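Local coordinates for transcriptional regulator (PDB 3E7Q), which probably binds operator DNA as a TetR-family transcriptional repressor, acting through an N-terminal helix-turn-helix domain, at residues T70-V73 with M74-R78. Residues are numbered along the deposited sequence; the frame is centred on the assembly and turned at random.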
loop_
_atom_site.group_PDB
_atom_site.type_symbol
_atom_site.label_atom_id
_atom_site.label_comp_id
_atom_site.label_asym_id
_atom_site.label_seq_id
_atom_site.Cartn_x
_atom_site.Cartn_y
_atom_site.Cartn_z
ATOM N N THR B 70 2.328 11.086 10.290
ATOM C CA THR B 70 2.766 9.943 11.079
ATOM C C THR B 70 2.738 10.163 12.580
ATOM O O THR B 70 2.353 9.262 13.311
ATOM C CB THR B 70 4.177 9.435 10.660
ATOM O OG1 THR B 70 5.133 10.489 10.787
ATOM C CG2 THR B 70 4.144 8.888 9.205
ATOM N N GLY B 71 3.137 11.350 13.039
ATOM C CA GLY B 71 3.068 11.722 14.456
ATOM C C GLY B 71 1.672 11.596 15.027
ATOM O O GLY B 71 1.471 11.073 16.143
ATOM N N ARG B 72 0.705 12.076 14.250
ATOM C CA ARG B 72 -0.676 12.106 14.652
ATOM C C ARG B 72 -1.253 10.716 14.762
ATOM O O ARG B 72 -1.931 10.409 15.743
ATOM C CB ARG B 72 -1.502 12.925 13.639
ATOM C CG ARG B 72 -2.968 12.783 13.855
ATOM C CD ARG B 72 -3.803 13.587 12.914
ATOM N NE ARG B 72 -5.190 13.142 13.043
ATOM C CZ ARG B 72 -5.707 12.021 12.503
ATOM N NH1 ARG B 72 -4.948 11.227 11.757
ATOM N NH2 ARG B 72 -7.003 11.693 12.705
ATOM N N VAL B 73 -1.038 9.892 13.732
ATOM C CA VAL B 73 -1.428 8.474 13.762
ATOM C C VAL B 73 -0.885 7.760 15.028
ATOM O O VAL B 73 -1.647 7.115 15.771
ATOM C CB VAL B 73 -0.938 7.684 12.519
ATOM C CG1 VAL B 73 -1.000 6.098 12.776
ATOM C CG2 VAL B 73 -1.704 8.077 11.298
ATOM N N MET B 74 0.416 7.902 15.262
ATOM C CA MET B 74 1.037 7.340 16.459
ATOM C C MET B 74 0.501 7.818 17.784
ATOM O O MET B 74 0.461 7.037 18.733
ATOM C CB MET B 74 2.532 7.600 16.459
ATOM C CG MET B 74 3.246 6.723 15.460
ATOM S SD MET B 74 3.124 4.930 15.735
ATOM C CE MET B 74 3.776 4.863 17.412
ATOM N N ARG B 75 0.161 9.101 17.878
ATOM C CA ARG B 75 -0.472 9.619 19.077
ATOM C C ARG B 75 -1.777 8.928 19.334
ATOM O O ARG B 75 -2.096 8.574 20.466
ATOM C CB ARG B 75 -0.750 11.105 19.009
ATOM C CG ARG B 75 0.385 11.950 19.525
ATOM C CD ARG B 75 -0.108 13.406 19.798
ATOM N NE ARG B 75 -0.598 14.107 18.599
ATOM C CZ ARG B 75 0.167 14.548 17.583
ATOM N NH1 ARG B 75 1.490 14.318 17.547
ATOM N NH2 ARG B 75 -0.402 15.173 16.548
ATOM N N LEU B 76 -2.546 8.754 18.280
ATOM C CA LEU B 76 -3.857 8.187 18.439
ATOM C C LEU B 76 -3.713 6.701 18.768
ATOM O O LEU B 76 -4.443 6.198 19.591
ATOM C CB LEU B 76 -4.699 8.397 17.185
ATOM C CG LEU B 76 -5.154 9.818 16.898
ATOM C CD1 LEU B 76 -5.991 9.769 15.621
ATOM C CD2 LEU B 76 -5.926 10.466 18.095
ATOM N N LEU B 77 -2.777 6.014 18.099
ATOM C CA LEU B 77 -2.581 4.576 18.327
ATOM C C LEU B 77 -1.994 4.270 19.730
ATOM O O LEU B 77 -2.405 3.300 20.357
ATOM C CB LEU B 77 -1.746 3.955 17.218
ATOM C CG LEU B 77 -2.493 3.910 15.863
ATOM C CD1 LEU B 77 -1.610 3.380 14.733
ATOM C CD2 LEU B 77 -3.822 3.137 15.959
ATOM N N ARG B 78 -1.063 5.103 20.209
ATOM C CA ARG B 78 -0.549 4.988 21.570
ATOM C C ARG B 78 -1.633 5.229 22.562
ATOM O O ARG B 78 -1.677 4.548 23.579
ATOM C CB ARG B 78 0.579 5.969 21.884
ATOM C CG ARG B 78 1.917 5.508 21.328
ATOM C CD ARG B 78 3.097 6.511 21.571
ATOM N NE ARG B 78 4.304 5.938 20.961
ATOM C CZ ARG B 78 5.024 6.483 19.978
ATOM N NH1 ARG B 78 4.738 7.701 19.496
ATOM N NH2 ARG B 78 6.060 5.798 19.488
#
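Val73 and Leu77, one turn apart, run alongside each other in the same direction, with Val73 CG1 pressed against Leu77 CD1 at 3.4 Å, closer than methyl groups usually pack. Val73 CG1 stands anti to its own nitrogen (chi1 164°), which turns this methyl toward the following turn. Next round the helix, the extended Arg72 side chain crosses Leu76, whose CD1 sits over one face of the guanidinium near its rim, 3.6 Å from Arg72 NH2. Arg75 instead bends at chi3 (-62°) and folds back along the preceding turn. The face of its guanidinium lies against the backbone of Gly71 and Arg72, with Arg75 NH2 3.6 Å from Arg72 CA and Arg75 NH1 3.5 Å from Gly71 O. Within 74-78, Met74 CE comes close over the centre of the Arg78 guanidinium, 3.2 Å above its plane.

Four successive i-to-i+4 backbone bonds hold these side chains in step, from Met74 N to Thr70 O (3.1 Å) through to Leu77 N to Val73 O (2.8 Å). Thr70 OG1 turns back to bond Tyr66 O. Beyond the helix, Leu104 touches Arg72, Val73 and Leu77, while Leu140 of helix 124-152 meets Met74 and Arg78. Both segments lie on the long helix 58-82, which in the all-helical TetR fold links the DNA-binding domain to the C-terminal helical domain.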